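PDB 4IGJ: maleylacetoacetate isomerase from Anaeromyxobacter dehalogenans, which probably catalyses the glutathione-dependent isomerisation of maleylacetoacetate to fumarylacetoacetate, as other zeta-class members of the glutathione transferase superfamily do. Local coordinates for residues A[177-191]-A[210-223]. Residues are numbered along the deposited sequence; the frame is centred on the assembly and turned at random.
Sequences FSHGDAPTLADCYLV and LRRVDEACAALAPF
D187, in the first turn of helix 185-191, packs against V213, C217 and F223. Its CB lies 3.9 Å from C217 SG and 4.0 Å from F223 CZ, at the edge of that ring. CG sits beside the backbone N (chi1 -54°), which swings the carboxylate back toward the start of the helix. There D187 OD2 takes T184 N on its anti lone pair at 2.9 Å. T184 OG1 in turn accepts from A186 N, completing the capping box known from the GST C-terminal domain. D187 OD1 is gripped twice by S178: S178 N binds the syn lone pair, and S178 OG donates from above the carboxylate plane at 2.7 Å. V213 CG1 presses on D187 OD1 at 3.4 Å. With an alanine here, S178 N, S178 OG and T184 N would probably lose their shared carboxylate, and the 177-184 loop could shift.

Most of the remaining contacts are apolar. C217 SG meets the edge of the F177 ring, 3.6 Å from F177 CD1, while C217 CB covers a face of F223. V191 CG2 reaches F223 CE1 at 3.7 Å. A water joins V191 O to D214 OD1, and D214 OD2 pairs with R198. No direct hydrogen bond crosses between the segments, so apolar packing probably dominates; the buried carboxylate, probably ionised, is satisfied from its own segment.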
loop_
_atom_site.group_PDB
_atom_site.type_symbol
_atom_site.label_atom_id
_atom_site.label_comp_id
_atom_site.label_asym_id
_atom_site.label_seq_id
_atom_site.Cartn_x
_atom_site.Cartn_y
_atom_site.Cartn_z
ATOM N N PHE A 177 9.710 9.784 17.140
ATOM C CA PHE A 177 9.111 9.635 15.808
ATOM C C PHE A 177 8.267 8.365 15.733
ATOM O O PHE A 177 8.072 7.704 16.743
ATOM C CB PHE A 177 10.198 9.653 14.730
ATOM C CG PHE A 177 10.929 10.954 14.647
ATOM C CD1 PHE A 177 10.464 11.971 13.832
ATOM C CD2 PHE A 177 12.070 11.179 15.401
ATOM C CE1 PHE A 177 11.131 13.188 13.761
ATOM C CE2 PHE A 177 12.748 12.395 15.327
ATOM C CZ PHE A 177 12.273 13.400 14.515
ATOM N N SER A 178 7.745 8.034 14.555
ATOM C CA SER A 178 6.869 6.869 14.433
ATOM C C SER A 178 7.552 5.576 14.869
ATOM O O SER A 178 6.920 4.712 15.484
ATOM C CB SER A 178 6.343 6.714 13.007
ATOM O OG SER A 178 5.524 7.807 12.617
ATOM N N HIS A 179 8.833 5.449 14.538
ATOM C CA HIS A 179 9.618 4.283 14.933
ATOM C C HIS A 179 10.945 4.748 15.487
ATOM O O HIS A 179 11.812 5.216 14.748
ATOM C CB HIS A 179 9.861 3.350 13.745
ATOM C CG HIS A 179 10.588 2.091 14.108
ATOM N ND1 HIS A 179 9.959 0.999 14.657
ATOM C CD2 HIS A 179 11.897 1.757 13.998
ATOM C CE1 HIS A 179 10.843 0.042 14.872
ATOM N NE2 HIS A 179 12.028 0.477 14.474
ATOM N N GLY A 180 11.098 4.620 16.798
ATOM C CA GLY A 180 12.317 5.046 17.453
ATOM C C GLY A 180 12.506 6.549 17.445
ATOM O O GLY A 180 11.540 7.317 17.447
ATOM N N ASP A 181 13.765 6.966 17.412
ATOM C CA ASP A 181 14.114 8.353 17.664
ATOM C C ASP A 181 14.644 9.085 16.433
ATOM O O ASP A 181 15.258 10.145 16.548
ATOM C CB ASP A 181 15.128 8.423 18.808
ATOM C CG ASP A 181 14.594 7.816 20.091
ATOM O OD1 ASP A 181 13.435 8.116 20.451
ATOM O OD2 ASP A 181 15.326 7.034 20.736
ATOM N N ALA A 182 14.393 8.523 15.254
ATOM C CA ALA A 182 14.781 9.179 14.009
ATOM C C ALA A 182 13.719 8.935 12.940
ATOM O O ALA A 182 12.965 7.972 13.025
ATOM C CB ALA A 182 16.134 8.682 13.546
ATOM N N PRO A 183 13.634 9.827 11.944
ATOM C CA PRO A 183 12.636 9.635 10.885
ATOM C C PRO A 183 12.823 8.334 10.120
ATOM O O PRO A 183 13.957 7.892 9.886
ATOM C CB PRO A 183 12.909 10.802 9.936
ATOM C CG PRO A 183 13.470 11.867 10.813
ATOM C CD PRO A 183 14.311 11.133 11.834
ATOM N N THR A 184 11.702 7.726 9.743
ATOM C CA THR A 184 11.695 6.536 8.897
ATOM C C THR A 184 10.633 6.683 7.816
ATOM O O THR A 184 9.922 7.692 7.752
ATOM C CB THR A 184 11.355 5.259 9.694
ATOM O OG1 THR A 184 10.035 5.379 10.236
ATOM C CG2 THR A 184 12.355 5.019 10.829
ATOM N N LEU A 185 10.498 5.659 6.981
ATOM C CA LEU A 185 9.444 5.660 5.982
ATOM C C LEU A 185 8.061 5.871 6.598
ATOM O O LEU A 185 7.179 6.448 5.954
ATOM C CB LEU A 185 9.476 4.378 5.150
ATOM C CG LEU A 185 10.671 4.186 4.209
ATOM C CD1 LEU A 185 10.431 2.968 3.334
ATOM C CD2 LEU A 185 10.896 5.425 3.335
ATOM N N ALA A 186 7.866 5.420 7.838
ATOM C CA ALA A 186 6.568 5.586 8.490
ATOM C C ALA A 186 6.170 7.059 8.619
ATOM O O ALA A 186 5.005 7.400 8.419
ATOM C CB ALA A 186 6.567 4.904 9.849
ATOM N N ASP A 187 7.134 7.921 8.941
ATOM C CA ASP A 187 6.848 9.344 9.058
ATOM C C ASP A 187 6.546 9.969 7.704
ATOM O O ASP A 187 5.792 10.937 7.619
ATOM C CB ASP A 187 8.017 10.058 9.723
ATOM C CG ASP A 187 8.386 9.424 11.045
ATOM O OD1 ASP A 187 7.541 9.452 11.961
ATOM O OD2 ASP A 187 9.509 8.885 11.148
ATOM N N CYS A 188 7.140 9.421 6.649
ATOM C CA CYS A 188 6.900 9.910 5.293
ATOM C C CYS A 188 5.444 9.726 4.875
ATOM O O CYS A 188 4.927 10.491 4.049
ATOM C CB CYS A 188 7.834 9.222 4.294
ATOM S SG CYS A 188 9.608 9.578 4.559
ATOM N N TYR A 189 4.787 8.720 5.453
ATOM C CA TYR A 189 3.363 8.456 5.212
ATOM C C TYR A 189 2.455 9.178 6.215
ATOM O O TYR A 189 1.395 9.690 5.844
ATOM C CB TYR A 189 3.091 6.934 5.207
ATOM C CG TYR A 189 3.504 6.301 3.902
ATOM C CD1 TYR A 189 2.569 6.056 2.908
ATOM C CD2 TYR A 189 4.838 5.995 3.645
ATOM C CE1 TYR A 189 2.948 5.508 1.683
ATOM C CE2 TYR A 189 5.221 5.459 2.422
ATOM C CZ TYR A 189 4.278 5.223 1.454
ATOM O OH TYR A 189 4.652 4.707 0.241
ATOM N N LEU A 190 2.867 9.222 7.477
ATOM C CA LEU A 190 2.067 9.870 8.520
ATOM C C LEU A 190 1.837 11.361 8.269
ATOM O O LEU A 190 0.704 11.851 8.351
ATOM C CB LEU A 190 2.736 9.691 9.881
ATOM C CG LEU A 190 2.028 10.435 11.009
ATOM C CD1 LEU A 190 0.658 9.845 11.236
ATOM C CD2 LEU A 190 2.867 10.342 12.265
ATOM N N VAL A 191 2.908 12.082 7.960
ATOM C CA VAL A 191 2.837 13.536 7.901
ATOM C C VAL A 191 1.859 14.049 6.831
ATOM O O VAL A 191 0.999 14.870 7.133
ATOM C CB VAL A 191 4.248 14.154 7.820
ATOM C CG1 VAL A 191 4.180 15.625 7.423
ATOM C CG2 VAL A 191 4.950 14.000 9.166
ATOM N N LEU A 210 0.378 10.775 17.549
ATOM C CA LEU A 210 0.575 11.202 16.165
ATOM C C LEU A 210 0.841 12.705 16.072
ATOM O O LEU A 210 1.647 13.144 15.255
ATOM C CB LEU A 210 -0.628 10.821 15.300
ATOM C CG LEU A 210 -0.990 9.338 15.218
ATOM C CD1 LEU A 210 -2.055 9.089 14.163
ATOM C CD2 LEU A 210 0.243 8.481 14.958
ATOM N N ARG A 211 0.168 13.493 16.913
ATOM C CA ARG A 211 0.365 14.939 16.931
ATOM C C ARG A 211 1.784 15.306 17.363
ATOM O O ARG A 211 2.413 16.187 16.773
ATOM C CB ARG A 211 -0.664 15.617 17.845
ATOM C CG ARG A 211 -2.080 15.633 17.284
ATOM C CD ARG A 211 -3.013 16.522 18.110
ATOM N NE ARG A 211 -3.659 15.795 19.198
ATOM C CZ ARG A 211 -3.302 15.875 20.479
ATOM N NH1 ARG A 211 -2.298 16.657 20.847
ATOM N NH2 ARG A 211 -3.956 15.172 21.394
ATOM N N ARG A 212 2.277 14.615 18.389
ATOM C CA ARG A 212 3.632 14.830 18.880
ATOM C C ARG A 212 4.670 14.471 17.817
ATOM O O ARG A 212 5.647 15.195 17.626
ATOM C CB ARG A 212 3.872 14.017 20.154
ATOM N N VAL A 213 4.450 13.357 17.119
ATOM C CA VAL A 213 5.359 12.956 16.051
ATOM C C VAL A 213 5.343 13.977 14.915
ATOM O O VAL A 213 6.398 14.366 14.403
ATOM C CB VAL A 213 5.022 11.550 15.515
ATOM C CG1 VAL A 213 5.833 11.249 14.262
ATOM C CG2 VAL A 213 5.295 10.498 16.583
ATOM N N ASP A 214 4.144 14.414 14.534
ATOM C CA ASP A 214 3.983 15.455 13.526
ATOM C C ASP A 214 4.765 16.717 13.911
ATOM O O ASP A 214 5.427 17.325 13.073
ATOM C CB ASP A 214 2.498 15.786 13.367
ATOM C CG ASP A 214 2.187 16.568 12.099
ATOM O OD1 ASP A 214 2.734 16.245 11.020
ATOM O OD2 ASP A 214 1.362 17.499 12.175
ATOM N N GLU A 215 4.694 17.094 15.187
ATOM C CA GLU A 215 5.405 18.279 15.664
ATOM C C GLU A 215 6.919 18.101 15.571
ATOM O O GLU A 215 7.633 19.013 15.160
ATOM C CB GLU A 215 4.990 18.607 17.098
ATOM N N ALA A 216 7.400 16.917 15.945
ATOM C CA ALA A 216 8.818 16.604 15.861
ATOM C C ALA A 216 9.318 16.652 14.426
ATOM O O ALA A 216 10.422 17.129 14.159
ATOM C CB ALA A 216 9.092 15.241 16.469
ATOM N N CYS A 217 8.508 16.149 13.498
ATOM C CA CYS A 217 8.898 16.153 12.096
ATOM C C CYS A 217 8.914 17.571 11.533
ATOM O O CYS A 217 9.795 17.936 10.766
ATOM C CB CYS A 217 7.936 15.285 11.274
ATOM S SG CYS A 217 8.098 13.510 11.536
ATOM N N ALA A 218 7.921 18.363 11.918
ATOM C CA ALA A 218 7.742 19.691 11.340
ATOM C C ALA A 218 8.921 20.621 11.635
ATOM O O ALA A 218 9.181 21.560 10.886
ATOM C CB ALA A 218 6.429 20.302 11.809
ATOM N N ALA A 219 9.645 20.350 12.718
ATOM C CA ALA A 219 10.775 21.198 13.092
ATOM C C ALA A 219 12.039 20.879 12.294
ATOM O O ALA A 219 13.052 21.573 12.420
ATOM C CB ALA A 219 11.048 21.085 14.580
ATOM N N LEU A 220 11.980 19.835 11.473
ATOM C CA LEU A 220 13.144 19.416 10.694
ATOM C C LEU A 220 13.163 20.038 9.303
ATOM O O LEU A 220 12.153 20.056 8.608
ATOM C CB LEU A 220 13.199 17.892 10.572
ATOM C CG LEU A 220 13.322 17.048 11.839
ATOM C CD1 LEU A 220 13.397 15.557 11.499
ATOM C CD2 LEU A 220 14.546 17.470 12.638
ATOM N N ALA A 221 14.328 20.527 8.893
ATOM C CA ALA A 221 14.492 21.120 7.568
ATOM C C ALA A 221 13.988 20.279 6.374
ATOM O O ALA A 221 13.333 20.821 5.488
ATOM C CB ALA A 221 15.948 21.564 7.354
ATOM N N PRO A 222 14.287 18.965 6.337
ATOM C CA PRO A 222 13.783 18.180 5.202
ATOM C C PRO A 222 12.252 18.133 5.127
ATOM O O PRO A 222 11.712 18.126 4.020
ATOM C CB PRO A 222 14.336 16.778 5.468
ATOM C CG PRO A 222 15.518 16.986 6.328
ATOM C CD PRO A 222 15.200 18.175 7.185
ATOM N N PHE A 223 11.572 18.096 6.271
ATOM C CA PHE A 223 10.112 18.153 6.259
ATOM C C PHE A 223 9.606 19.515 5.795
ATOM O O PHE A 223 8.661 19.598 5.003
ATOM C CB PHE A 223 9.534 17.772 7.627
ATOM C CG PHE A 223 9.532 16.286 7.891
ATOM C CD1 PHE A 223 8.385 15.540 7.677
ATOM C CD2 PHE A 223 10.676 15.636 8.334
ATOM C CE1 PHE A 223 8.371 14.166 7.898
ATOM C CE2 PHE A 223 10.673 14.267 8.560
ATOM C CZ PHE A 223 9.517 13.531 8.339
HETATM O O HOH W 1 1.333 17.103 8.797
#